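Local coordinates for peridinin-chlorophyll A protein (PDB 2C9E) that probably serves as a water-soluble photosynthetic antenna, holding peridinin and chlorophyll a to capture light in the blue-green range, at residues A[43-54]-A[108-117]; A[217-228]-A[285-293]. One frame throughout, in Å; residues are numbered along the deposited sequence.

Interaction 1 (A[43-54]-A[108-117]); sequences QAALAVEKLLEV and KFAALRTAFP. With PID (peridinin), chain E.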
loop_
_atom_site.group_PDB
_atom_site.type_symbol
_atom_site.label_atom_id
_atom_site.label_comp_id
_atom_site.label_asym_id
_atom_site.label_seq_id
_atom_site.Cartn_x
_atom_site.Cartn_y
_atom_site.Cartn_z
ATOM N N GLN A 43 9.035 14.665 -4.379
ATOM C CA GLN A 43 8.564 14.680 -3.012
ATOM C C GLN A 43 7.649 13.469 -2.781
ATOM O O GLN A 43 7.707 12.824 -1.731
ATOM C CB GLN A 43 7.788 15.968 -2.715
ATOM C CG GLN A 43 7.590 16.193 -1.196
ATOM C CD GLN A 43 6.640 17.361 -0.831
ATOM O OE1 GLN A 43 6.472 18.323 -1.617
ATOM N NE2 GLN A 43 6.030 17.288 0.384
ATOM N N ALA A 44 6.812 13.165 -3.770
ATOM C CA ALA A 44 5.905 12.008 -3.683
ATOM C C ALA A 44 6.716 10.721 -3.597
ATOM O O ALA A 44 6.410 9.830 -2.794
ATOM C CB ALA A 44 4.966 11.972 -4.915
ATOM N N ALA A 45 7.766 10.607 -4.397
ATOM C CA ALA A 45 8.571 9.357 -4.377
ATOM C C ALA A 45 9.346 9.206 -3.044
ATOM O O ALA A 45 9.442 8.087 -2.471
ATOM C CB ALA A 45 9.557 9.329 -5.633
ATOM N N LEU A 46 9.879 10.324 -2.532
ATOM C CA LEU A 46 10.577 10.305 -1.238
ATOM C C LEU A 46 9.574 9.947 -0.132
ATOM O O LEU A 46 9.892 9.183 0.790
ATOM C CB LEU A 46 11.182 11.679 -0.917
ATOM C CG LEU A 46 11.856 11.843 0.449
ATOM C CD1 LEU A 46 12.939 10.734 0.690
ATOM C CD2 LEU A 46 12.530 13.230 0.473
ATOM N N ALA A 47 8.361 10.473 -0.223
ATOM C CA ALA A 47 7.355 10.150 0.797
ATOM C C ALA A 47 7.093 8.666 0.844
ATOM O O ALA A 47 6.956 8.075 1.898
ATOM C CB ALA A 47 6.058 10.889 0.517
ATOM N N VAL A 48 7.008 8.043 -0.313
ATOM C CA VAL A 48 6.735 6.605 -0.339
ATOM C C VAL A 48 7.914 5.862 0.299
ATOM O O VAL A 48 7.721 4.878 1.033
ATOM C CB VAL A 48 6.520 6.146 -1.752
ATOM C CG1 VAL A 48 6.608 4.608 -1.846
ATOM C CG2 VAL A 48 5.206 6.651 -2.213
ATOM N N GLU A 49 9.124 6.338 0.005
ATOM C CA GLU A 49 10.303 5.763 0.592
ATOM C C GLU A 49 10.212 5.868 2.147
ATOM O O GLU A 49 10.584 4.942 2.864
ATOM C CB GLU A 49 11.565 6.520 0.130
ATOM C CG GLU A 49 12.825 5.919 0.678
ATOM C CD GLU A 49 14.043 6.826 0.561
ATOM O OE1 GLU A 49 14.227 7.488 -0.477
ATOM O OE2 GLU A 49 14.847 6.846 1.518
ATOM N N LYS A 50 9.747 6.992 2.663
ATOM C CA LYS A 50 9.657 7.148 4.120
ATOM C C LYS A 50 8.553 6.272 4.661
ATOM O O LYS A 50 8.660 5.680 5.744
ATOM C CB LYS A 50 9.435 8.632 4.474
ATOM C CG LYS A 50 10.652 9.490 4.101
ATOM C CD LYS A 50 10.406 10.937 4.292
ATOM C CE LYS A 50 11.715 11.659 4.474
ATOM N NZ LYS A 50 12.605 10.940 5.489
ATOM N N LEU A 51 7.471 6.167 3.914
ATOM C CA LEU A 51 6.371 5.309 4.369
ATOM C C LEU A 51 6.831 3.823 4.607
ATOM O O LEU A 51 6.468 3.140 5.613
ATOM C CB LEU A 51 5.259 5.375 3.318
ATOM C CG LEU A 51 3.990 4.576 3.599
ATOM C CD1 LEU A 51 3.222 5.225 4.754
ATOM C CD2 LEU A 51 3.133 4.509 2.288
ATOM N N LEU A 52 7.587 3.307 3.647
ATOM C CA LEU A 52 8.078 1.943 3.717
ATOM C C LEU A 52 9.119 1.833 4.831
ATOM O O LEU A 52 9.125 0.838 5.586
ATOM C CB LEU A 52 8.693 1.575 2.373
ATOM C CG LEU A 52 7.731 1.524 1.165
ATOM C CD1 LEU A 52 8.510 1.145 -0.167
ATOM C CD2 LEU A 52 6.634 0.535 1.450
ATOM N N GLU A 53 10.010 2.832 4.950
ATOM C CA GLU A 53 10.998 2.782 6.040
ATOM C C GLU A 53 10.256 2.717 7.401
ATOM O O GLU A 53 10.585 1.866 8.244
ATOM C CB GLU A 53 11.922 3.995 5.988
ATOM C CG GLU A 53 12.915 3.949 4.838
ATOM C CD GLU A 53 13.557 5.314 4.536
ATOM O OE1 GLU A 53 12.999 6.366 4.920
ATOM O OE2 GLU A 53 14.623 5.356 3.894
ATOM N N VAL A 54 9.225 3.549 7.600
ATOM C CA VAL A 54 8.511 3.504 8.884
ATOM C C VAL A 54 7.916 2.134 9.102
ATOM O O VAL A 54 8.002 1.566 10.201
ATOM C CB VAL A 54 7.370 4.624 9.001
ATOM C CG1 VAL A 54 6.693 4.593 10.378
ATOM C CG2 VAL A 54 8.003 5.988 8.834
ATOM N N LYS A 108 10.223 8.896 12.901
ATOM C CA LYS A 108 9.931 8.543 11.506
ATOM C C LYS A 108 8.419 8.497 11.269
ATOM O O LYS A 108 7.918 8.958 10.229
ATOM C CB LYS A 108 10.557 7.187 11.149
ATOM C CG LYS A 108 12.061 7.269 11.061
ATOM C CD LYS A 108 12.676 5.890 11.039
ATOM C CE LYS A 108 14.190 6.019 10.885
ATOM N NZ LYS A 108 14.445 6.968 9.762
ATOM N N PHE A 109 7.689 7.964 12.243
ATOM C CA PHE A 109 6.271 7.895 12.074
ATOM C C PHE A 109 5.647 9.268 12.039
ATOM O O PHE A 109 4.838 9.581 11.142
ATOM C CB PHE A 109 5.603 7.081 13.176
ATOM C CG PHE A 109 4.172 6.775 12.871
ATOM C CD1 PHE A 109 3.166 7.720 13.141
ATOM C CD2 PHE A 109 3.837 5.568 12.252
ATOM C CE1 PHE A 109 1.833 7.466 12.798
ATOM C CE2 PHE A 109 2.509 5.291 11.898
ATOM C CZ PHE A 109 1.499 6.247 12.174
ATOM N N ALA A 110 5.992 10.089 13.025
ATOM C CA ALA A 110 5.425 11.451 13.093
ATOM C C ALA A 110 5.792 12.270 11.853
ATOM O O ALA A 110 5.076 13.211 11.466
ATOM C CB ALA A 110 5.916 12.172 14.339
ATOM N N ALA A 111 6.904 11.923 11.224
ATOM C CA ALA A 111 7.287 12.680 10.049
ATOM C C ALA A 111 6.407 12.415 8.818
ATOM O O ALA A 111 6.408 13.203 7.897
ATOM C CB ALA A 111 8.747 12.448 9.722
ATOM N N LEU A 112 5.630 11.347 8.808
ATOM C CA LEU A 112 4.779 11.114 7.647
ATOM C C LEU A 112 3.711 12.164 7.461
ATOM O O LEU A 112 3.160 12.309 6.348
ATOM C CB LEU A 112 4.148 9.720 7.696
ATOM C CG LEU A 112 5.218 8.723 7.211
ATOM C CD1 LEU A 112 4.849 7.251 7.607
ATOM C CD2 LEU A 112 5.311 8.843 5.663
ATOM N N ARG A 113 3.407 12.915 8.530
ATOM C CA ARG A 113 2.380 13.967 8.473
ATOM C C ARG A 113 2.655 15.031 7.423
ATOM O O ARG A 113 1.747 15.549 6.801
ATOM C CB ARG A 113 2.287 14.682 9.831
ATOM C CG ARG A 113 1.267 15.839 9.890
ATOM C CD ARG A 113 1.178 16.373 11.322
ATOM N NE ARG A 113 2.409 17.111 11.655
ATOM C CZ ARG A 113 2.617 18.397 11.374
ATOM N NH1 ARG A 113 1.647 19.123 10.753
ATOM N NH2 ARG A 113 3.808 18.957 11.692
ATOM N N THR A 114 3.919 15.384 7.254
ATOM C CA THR A 114 4.326 16.431 6.316
ATOM C C THR A 114 5.108 15.885 5.127
ATOM O O THR A 114 5.665 16.655 4.349
ATOM C CB THR A 114 5.246 17.484 7.043
ATOM O OG1 THR A 114 6.452 16.838 7.494
ATOM C CG2 THR A 114 4.574 18.035 8.287
ATOM N N ALA A 115 5.175 14.577 4.972
ATOM C CA ALA A 115 5.944 14.026 3.877
ATOM C C ALA A 115 5.310 14.052 2.483
ATOM O O ALA A 115 5.990 14.328 1.488
ATOM C CB ALA A 115 6.370 12.614 4.233
ATOM N N PHE A 116 4.021 13.790 2.382
ATOM C CA PHE A 116 3.380 13.777 1.060
ATOM C C PHE A 116 3.022 15.165 0.517
ATOM O O PHE A 116 2.611 16.024 1.250
ATOM C CB PHE A 116 2.111 12.886 1.085
ATOM C CG PHE A 116 2.429 11.419 1.071
ATOM C CD1 PHE A 116 2.626 10.724 2.259
ATOM C CD2 PHE A 116 2.665 10.769 -0.137
ATOM C CE1 PHE A 116 3.074 9.399 2.240
ATOM C CE2 PHE A 116 3.108 9.465 -0.178
ATOM C CZ PHE A 116 3.322 8.766 0.995
ATOM N N PRO A 117 3.213 15.402 -0.783
ATOM C CA PRO A 117 2.878 16.726 -1.333
ATOM C C PRO A 117 1.433 17.175 -1.251
ATOM O O PRO A 117 0.495 16.413 -1.545
ATOM C CB PRO A 117 3.340 16.636 -2.790
ATOM C CG PRO A 117 3.313 15.168 -3.070
ATOM C CD PRO A 117 3.936 14.613 -1.791
HETATM C C1 PID E . 0.436 18.338 15.933
HETATM C C2 PID E . 0.057 19.460 16.902
HETATM C C3 PID E . 0.315 19.010 18.341
HETATM C C4 PID E . -0.567 17.787 18.607
HETATM C C5 PID E . -0.107 16.550 17.827
HETATM C C6 PID E . 0.314 16.877 16.383
HETATM C C7 PID E . 0.064 15.874 15.445
HETATM C C8 PID E . 1.021 15.042 14.865
HETATM C C9 PID E . 0.684 14.052 13.940
HETATM C C10 PID E . -0.597 13.761 13.485
HETATM C C11 PID E . 1.528 13.207 13.346
HETATM C C12 PID E . 0.823 12.396 12.553
HETATM C C13 PID E . 1.340 11.303 11.856
HETATM C C14 PID E . 0.636 10.416 11.037
HETATM C C15 PID E . 1.331 9.349 10.461
HETATM C C16 PID E . 0.800 8.336 9.661
HETATM C C17 PID E . 1.618 7.289 9.237
HETATM C C18 PID E . 1.129 6.204 8.512
HETATM C C19 PID E . 1.930 5.120 8.154
HETATM C C20 PID E . 1.385 4.024 7.482
HETATM C C21 PID E . 2.067 2.862 7.115
HETATM C C22 PID E . 1.380 1.839 6.463
HETATM C C23 PID E . 1.899 0.696 6.082
HETATM C C24 PID E . 2.414 -0.451 5.709
HETATM C C25 PID E . 2.391 -1.704 6.602
HETATM C C26 PID E . 3.814 -2.252 6.743
HETATM C C27 PID E . 4.523 -2.451 5.395
HETATM C C28 PID E . 4.534 -1.155 4.575
HETATM C C29 PID E . 3.132 -0.575 4.356
HETATM C C30 PID E . 6.240 -3.978 6.100
HETATM C C31 PID E . 7.707 -4.251 6.436
HETATM C CM1 PID E . 0.203 18.688 14.461
HETATM C CM2 PID E . -1.286 15.574 17.853
HETATM C CM3 PID E . 1.060 15.909 18.584
HETATM C CM4 PID E . -0.877 10.553 10.848
HETATM C CM5 PID E . 3.559 2.700 7.432
HETATM C CM6 PID E . 1.852 -1.370 7.996
HETATM C CM7 PID E . 1.504 -2.791 5.990
HETATM C CM8 PID E . 3.235 0.797 3.690
HETATM O O1 PID E . 1.581 17.543 16.258
HETATM O O2 PID E . -0.029 20.059 19.251
HETATM O O3 PID E . -1.640 14.328 13.810
HETATM O O4 PID E . -0.504 12.718 12.611
HETATM O O5 PID E . 2.394 -1.455 3.509
HETATM O O6 PID E . 5.909 -2.727 5.674
HETATM O O7 PID E . 5.398 -4.868 6.226
HETATM O O HOH W 1 8.779 14.446 1.033
HETATM O O HOH W 2 12.804 7.279 7.392
#

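Interaction 2 (A[217-228]-A[285-293]); sequences MMADGIDKTLEV and ALLTAFPGN. With MG (magnesium ion), chain L; DGD (digalactosyl diacyl glycerol (dgdg)), chain K.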
loop_
_atom_site.group_PDB
_atom_site.type_symbol
_atom_site.label_atom_id
_atom_site.label_comp_id
_atom_site.label_asym_id
_atom_site.label_seq_id
_atom_site.Cartn_x
_atom_site.Cartn_y
_atom_site.Cartn_z
ATOM N N MET A 217 -16.623 -4.692 -5.887
ATOM C CA MET A 217 -15.606 -5.565 -6.432
ATOM C C MET A 217 -14.210 -5.065 -6.001
ATOM O O MET A 217 -13.267 -5.876 -5.759
ATOM C CB MET A 217 -15.702 -5.653 -7.965
ATOM C CG MET A 217 -14.714 -6.675 -8.484
ATOM S SD MET A 217 -14.823 -7.016 -10.175
ATOM C CE MET A 217 -16.362 -7.954 -10.092
ATOM N N MET A 218 -14.075 -3.746 -5.902
ATOM C CA MET A 218 -12.777 -3.165 -5.482
ATOM C C MET A 218 -12.462 -3.522 -4.001
ATOM O O MET A 218 -11.314 -3.928 -3.651
ATOM C CB MET A 218 -12.824 -1.647 -5.693
ATOM C CG MET A 218 -11.600 -0.865 -5.182
ATOM S SD MET A 218 -10.034 -1.273 -5.950
ATOM C CE MET A 218 -10.110 -0.495 -7.559
ATOM N N ALA A 219 -13.476 -3.373 -3.118
ATOM C CA ALA A 219 -13.261 -3.728 -1.694
ATOM C C ALA A 219 -12.886 -5.225 -1.620
ATOM O O ALA A 219 -12.040 -5.653 -0.812
ATOM C CB ALA A 219 -14.556 -3.458 -0.841
ATOM N N ASP A 220 -13.518 -6.022 -2.465
ATOM C CA ASP A 220 -13.244 -7.450 -2.464
ATOM C C ASP A 220 -11.846 -7.717 -2.947
ATOM O O ASP A 220 -11.153 -8.613 -2.457
ATOM C CB ASP A 220 -14.221 -8.220 -3.358
ATOM C CG ASP A 220 -14.010 -9.719 -3.223
ATOM O OD1 ASP A 220 -14.258 -10.214 -2.112
ATOM O OD2 ASP A 220 -13.556 -10.396 -4.179
ATOM N N GLY A 221 -11.442 -6.952 -3.948
ATOM C CA GLY A 221 -10.088 -7.095 -4.453
ATOM C C GLY A 221 -9.087 -6.740 -3.362
ATOM O O GLY A 221 -8.094 -7.440 -3.151
ATOM N N ILE A 222 -9.350 -5.651 -2.647
ATOM C CA ILE A 222 -8.416 -5.246 -1.585
ATOM C C ILE A 222 -8.354 -6.329 -0.529
ATOM O O ILE A 222 -7.280 -6.669 -0.013
ATOM C CB ILE A 222 -8.857 -3.955 -0.883
ATOM C CG1 ILE A 222 -8.850 -2.778 -1.890
ATOM C CG2 ILE A 222 -7.969 -3.710 0.359
ATOM C CD1 ILE A 222 -7.466 -2.512 -2.544
ATOM N N ASP A 223 -9.531 -6.846 -0.188
ATOM C CA ASP A 223 -9.632 -7.869 0.825
ATOM C C ASP A 223 -8.853 -9.112 0.421
ATOM O O ASP A 223 -8.100 -9.651 1.230
ATOM C CB ASP A 223 -11.095 -8.227 1.063
ATOM C CG ASP A 223 -11.273 -9.027 2.311
ATOM O OD1 ASP A 223 -10.336 -8.961 3.134
ATOM O OD2 ASP A 223 -12.314 -9.701 2.486
ATOM N N LYS A 224 -9.028 -9.567 -0.825
ATOM C CA LYS A 224 -8.306 -10.752 -1.283
ATOM C C LYS A 224 -6.821 -10.513 -1.263
ATOM O O LYS A 224 -6.035 -11.444 -1.022
ATOM C CB LYS A 224 -8.751 -11.143 -2.705
ATOM C CG LYS A 224 -10.010 -12.085 -2.757
ATOM C CD LYS A 224 -10.422 -12.335 -4.181
ATOM C CE LYS A 224 -11.592 -13.315 -4.265
ATOM N NZ LYS A 224 -12.758 -12.879 -3.396
ATOM N N THR A 225 -6.422 -9.265 -1.545
ATOM C CA THR A 225 -4.999 -8.922 -1.567
ATOM C C THR A 225 -4.417 -8.991 -0.151
ATOM O O THR A 225 -3.299 -9.476 0.070
ATOM C CB THR A 225 -4.825 -7.498 -2.180
ATOM O OG1 THR A 225 -5.304 -7.516 -3.525
ATOM C CG2 THR A 225 -3.386 -7.069 -2.227
ATOM N N LEU A 226 -5.154 -8.470 0.821
ATOM C CA LEU A 226 -4.681 -8.529 2.182
ATOM C C LEU A 226 -4.596 -10.011 2.605
ATOM O O LEU A 226 -3.638 -10.430 3.197
ATOM C CB LEU A 226 -5.642 -7.762 3.099
ATOM C CG LEU A 226 -5.685 -6.258 2.879
ATOM C CD1 LEU A 226 -6.334 -5.637 4.137
ATOM C CD2 LEU A 226 -4.244 -5.692 2.630
ATOM N N GLU A 227 -5.631 -10.770 2.261
ATOM C CA GLU A 227 -5.766 -12.201 2.552
ATOM C C GLU A 227 -4.521 -12.874 1.996
ATOM O O GLU A 227 -3.850 -13.598 2.724
ATOM C CB GLU A 227 -7.079 -12.702 1.893
ATOM C CG GLU A 227 -7.469 -14.190 2.024
ATOM C CD GLU A 227 -8.636 -14.616 1.050
ATOM O OE1 GLU A 227 -9.634 -13.858 0.876
ATOM O OE2 GLU A 227 -8.565 -15.720 0.465
ATOM N N VAL A 228 -4.184 -12.642 0.723
ATOM C CA VAL A 228 -2.952 -13.225 0.140
ATOM C C VAL A 228 -1.703 -12.782 0.914
ATOM O O VAL A 228 -0.777 -13.584 1.147
ATOM C CB VAL A 228 -2.772 -12.825 -1.338
ATOM C CG1 VAL A 228 -1.361 -12.982 -1.766
ATOM C CG2 VAL A 228 -3.644 -13.685 -2.199
ATOM N N ALA A 285 -5.163 -15.825 -8.342
ATOM C CA ALA A 285 -6.498 -15.280 -8.479
ATOM C C ALA A 285 -6.605 -13.752 -8.416
ATOM O O ALA A 285 -7.594 -13.206 -8.860
ATOM C CB ALA A 285 -7.453 -15.925 -7.426
ATOM N N LEU A 286 -5.616 -13.062 -7.855
ATOM C CA LEU A 286 -5.709 -11.608 -7.783
ATOM C C LEU A 286 -5.784 -11.003 -9.194
ATOM O O LEU A 286 -6.371 -9.917 -9.401
ATOM C CB LEU A 286 -4.528 -11.038 -7.004
ATOM C CG LEU A 286 -4.475 -11.478 -5.533
ATOM C CD1 LEU A 286 -3.423 -10.717 -4.769
ATOM C CD2 LEU A 286 -5.817 -11.225 -4.908
ATOM N N LEU A 287 -5.226 -11.721 -10.167
ATOM C CA LEU A 287 -5.266 -11.253 -11.526
ATOM C C LEU A 287 -6.686 -10.848 -11.911
ATOM O O LEU A 287 -6.885 -9.838 -12.611
ATOM C CB LEU A 287 -4.741 -12.330 -12.480
ATOM C CG LEU A 287 -4.467 -12.011 -13.956
ATOM C CD1 LEU A 287 -5.686 -12.128 -14.760
ATOM C CD2 LEU A 287 -3.902 -10.628 -14.094
ATOM N N THR A 288 -7.694 -11.584 -11.452
ATOM C CA THR A 288 -9.049 -11.208 -11.864
ATOM C C THR A 288 -9.896 -10.665 -10.727
ATOM O O THR A 288 -11.105 -10.638 -10.843
ATOM C CB THR A 288 -9.816 -12.384 -12.484
ATOM O OG1 THR A 288 -9.932 -13.400 -11.501
ATOM C CG2 THR A 288 -9.086 -12.955 -13.701
ATOM N N ALA A 289 -9.246 -10.175 -9.669
ATOM C CA ALA A 289 -9.955 -9.679 -8.502
ATOM C C ALA A 289 -10.383 -8.241 -8.529
ATOM O O ALA A 289 -11.365 -7.907 -7.907
ATOM C CB ALA A 289 -9.125 -9.947 -7.224
ATOM N N PHE A 290 -9.655 -7.378 -9.223
ATOM C CA PHE A 290 -10.004 -5.956 -9.259
ATOM C C PHE A 290 -10.867 -5.543 -10.454
ATOM O O PHE A 290 -10.775 -6.106 -11.531
ATOM C CB PHE A 290 -8.717 -5.108 -9.229
ATOM C CG PHE A 290 -8.022 -5.162 -7.924
ATOM C CD1 PHE A 290 -7.205 -6.252 -7.593
ATOM C CD2 PHE A 290 -8.280 -4.209 -6.971
ATOM C CE1 PHE A 290 -6.670 -6.374 -6.309
ATOM C CE2 PHE A 290 -7.753 -4.316 -5.689
ATOM C CZ PHE A 290 -6.942 -5.410 -5.353
ATOM N N PRO A 291 -11.727 -4.542 -10.267
ATOM C CA PRO A 291 -12.547 -4.147 -11.427
ATOM C C PRO A 291 -11.696 -3.421 -12.481
ATOM O O PRO A 291 -10.750 -2.736 -12.135
ATOM C CB PRO A 291 -13.624 -3.271 -10.808
ATOM C CG PRO A 291 -12.900 -2.641 -9.647
ATOM C CD PRO A 291 -12.065 -3.763 -9.062
ATOM N N GLY A 292 -12.021 -3.636 -13.753
ATOM C CA GLY A 292 -11.297 -3.025 -14.859
ATOM C C GLY A 292 -9.809 -3.349 -15.027
ATOM O O GLY A 292 -9.111 -2.619 -15.676
ATOM N N ASN A 293 -9.300 -4.437 -14.471
ATOM C CA ASN A 293 -7.886 -4.698 -14.630
ATOM C C ASN A 293 -7.453 -5.089 -16.025
ATOM O O ASN A 293 -6.385 -4.700 -16.452
ATOM C CB ASN A 293 -7.403 -5.758 -13.641
ATOM C CG ASN A 293 -5.898 -5.922 -13.666
ATOM O OD1 ASN A 293 -5.153 -4.925 -13.601
ATOM N ND2 ASN A 293 -5.429 -7.188 -13.749
HETATM MG MG MG L . -11.437 -10.545 4.754
HETATM C C1A DGD K . -1.383 -7.848 -13.522
HETATM C C2A DGD K . -1.087 -6.842 -12.401
HETATM C C3A DGD K . -2.338 -6.426 -11.613
HETATM C C4A DGD K . -2.847 -7.539 -10.674
HETATM C C5A DGD K . -3.787 -6.988 -9.606
HETATM C C6A DGD K . -3.343 -7.080 -8.132
HETATM C C7A DGD K . -1.871 -6.805 -7.841
HETATM C C8A DGD K . -1.665 -5.776 -6.690
HETATM C C9A DGD K . -0.189 -5.279 -6.675
HETATM C CAA DGD K . 0.047 -3.980 -7.435
HETATM C CBA DGD K . 0.817 -2.885 -6.617
HETATM C CCA DGD K . 1.490 -3.374 -5.268
HETATM C CDA DGD K . 0.700 -2.826 -4.069
HETATM C CEA DGD K . 1.368 -3.031 -2.743
HETATM C CFA DGD K . 2.252 -1.866 -2.226
HETATM C CGA DGD K . 2.479 -2.053 -0.684
HETATM C CHA DGD K . 2.973 -0.781 0.033
HETATM C CIA DGD K . 2.128 0.479 -0.276
HETATM O O1A DGD K . -2.421 -7.689 -14.209
HETATM C C1B DGD K . 1.796 -8.795 -16.719
HETATM C C2B DGD K . 2.988 -9.494 -17.404
HETATM C C3B DGD K . 3.921 -8.492 -18.091
HETATM C C4B DGD K . 5.092 -9.158 -18.816
HETATM C C5B DGD K . 6.147 -8.124 -19.259
HETATM C C6B DGD K . 5.569 -6.997 -20.158
HETATM C C7B DGD K . 6.246 -5.664 -19.878
HETATM C C8B DGD K . 6.238 -5.293 -18.382
HETATM C C9B DGD K . 7.243 -4.167 -18.111
HETATM C CAB DGD K . 6.909 -3.339 -16.837
HETATM C CBB DGD K . 7.932 -2.259 -16.574
HETATM C CCB DGD K . 9.074 -2.677 -15.663
HETATM C CDB DGD K . 8.623 -3.234 -14.317
HETATM C CEB DGD K . 8.529 -4.784 -14.343
HETATM C CFB DGD K . 7.361 -5.181 -13.473
HETATM C CGB DGD K . 6.709 -6.404 -13.879
HETATM C CHB DGD K . 5.626 -6.168 -14.875
HETATM C CIB DGD K . 4.855 -7.471 -15.025
HETATM O O1B DGD K . 1.989 -7.773 -16.011
HETATM O O1G DGD K . -0.259 -8.444 -14.070
HETATM C C1G DGD K . -0.463 -9.426 -15.064
HETATM C C2G DGD K . -0.514 -8.655 -16.391
HETATM O O2G DGD K . 0.593 -8.952 -17.268
HETATM C C3G DGD K . -1.808 -9.017 -17.142
HETATM O O3G DGD K . -1.806 -10.451 -17.309
HETATM C C1D DGD K . -1.742 -10.888 -18.665
HETATM C C2D DGD K . -1.525 -12.407 -18.591
HETATM O O2D DGD K . -0.274 -12.693 -17.951
HETATM C C3D DGD K . -1.518 -12.960 -20.024
HETATM O O3D DGD K . -1.373 -14.374 -19.997
HETATM C C4D DGD K . -2.832 -12.596 -20.724
HETATM O O4D DGD K . -3.907 -13.328 -20.140
HETATM C C5D DGD K . -3.101 -11.083 -20.564
HETATM O O5D DGD K . -4.288 -10.896 -22.581
HETATM C C6D DGD K . -4.431 -10.752 -21.189
HETATM O O6D DGD K . -3.109 -10.676 -19.203
HETATM C C1E DGD K . -5.262 -11.834 -23.072
HETATM C C2E DGD K . -4.893 -12.233 -24.522
HETATM O O2E DGD K . -3.557 -12.768 -24.540
HETATM C C3E DGD K . -4.904 -10.983 -25.414
HETATM O O3E DGD K . -4.808 -11.378 -26.782
HETATM C C4E DGD K . -6.160 -10.071 -25.165
HETATM O O4E DGD K . -7.324 -10.642 -25.774
HETATM C C5E DGD K . -6.399 -9.895 -23.644
HETATM O O6E DGD K . -6.539 -11.177 -23.002
HETATM C C6E DGD K . -7.643 -9.039 -23.388
HETATM O O5E DGD K . -7.852 -8.769 -22.008
HETATM O O HOH W 3 -13.128 -9.933 -6.722
#

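Interaction 1 (A[43-54]-A[108-117])
Ala115 O is gripped by two donors. Gln43 NE2 reaches Ala115 O at 3.2 Å, from above the carbonyl plane, and a water donates to the same Ala115 O at 2.8 Å. The Gln43 chain is extended, with CG anti to the backbone N (chi1 -165°), and it runs past Pro117 in the opposite direction. Its OE1 lies against Pro117 CB. An alanine here would lack the amide and is likely to leave Ala115 O without its protein donor in this contact and one flank of Pro117 uncovered. The Pro117 ring also packs on Ala44.

Phe116 turns its ring back over the helix. Ala47 CB sits above the ring centre in a CH-pi contact, 3.3 Å from the centroid. Val48 CG2 meets Phe116 CE2 obliquely.

At the other end Val54 divides its branches. CG1 meets Phe109 CD2 at 3.6 Å, the two side chains crossing at about a right angle. Val54 CG2 packs on Leu112 CD1, also at 3.6 Å. Leu112 CD1 in turn touches C17 of a peridinin, and Leu51 CD1 meets C20 of its chain at 3.5 Å. Phe109 lays a ring face against the same polyene. A water bridges Glu53 OE1 and Lys108 NZ.

The contact is thus polar at its ends and apolar between, where Leu51, Phe109 and Leu112 also line a carotenoid site.

Interaction 2 (A[217-228]-A[285-293])
The ring of Phe290 overlaps Gly221, whose CA lies over one face, 3.9 Å from the centroid and offset toward the rim. This is a CH-pi contact. A CB at Gly221 would fall about 2.8 Å from Phe290 CE2, so the ring can probably lie this close only because no side chain is there.

Three groups meet the ring edge. Met218 SD is near the ring plane, 3.6 Å from Phe290 CD2, in a Met-aromatic contact. Ile222 CD1 is another. The third is Thr225 OG1, at 3.2 Å from Phe290 CZ. Thr225 holds OG1 beside its backbone N (chi1 -62°), where the hydroxyl donates back to Gly221 O at 2.8 Å. Thr225 N reaches Gly221 O from the opposite face of its plane, so this carbonyl has two donors.

Pro291 packs with CD against Met218 CA and CB, while Met217 slides past it. Leu286 CD1 and Val228 CG2 meet tip to tip at 3.9 Å.

On the polar side, Lys224 NZ forms a salt bridge with Asp220 OD2 at 2.7 Å, on the syn lone pair of that oxygen. A water donates to both Asp220 OD2 and Ala289 O, linking the segments. Asp220 also pairs with Lys78. Asp223, facing away, binds magnesium through both oxygens, with Ser71 and Asp75 also at the metal.

Asn293 ND2 donates to Leu287 O. Asn293 ND2 also donates, nearly straight (168°), to the ester carbonyl oxygen O1A of the galactolipid at 3.1 Å.

No direct hydrogen bond crosses between the segments, so the join rests on aromatic and apolar packing plus one water bridge, with the metal and lipid bound at its margins.

In the fold
The two contacts lie on opposite sides of the chain's centre, with centres 26 Å apart and nearest atoms about 13 Å apart. They come in series along the chain. Interaction 1 joins helix 41-55 to the end of helix 106-111 and the loop after it. Interaction 2 joins helix 215-231 to the loop between helices 280-285 and 293-302. Each falls in its own peridinin-chlorophyll binding repeat of the sequence, and each sets a Phe-Pro pair against a helix at a small residue, Ala47 or Gly221. They are therefore probably equivalent parts of a duplicated, all-helical fold. Both border carotenoid, chlorophyll and galactolipid pockets. Magnesium at interaction 2 ties helix 215-231 to helix 60-77, across the two halves.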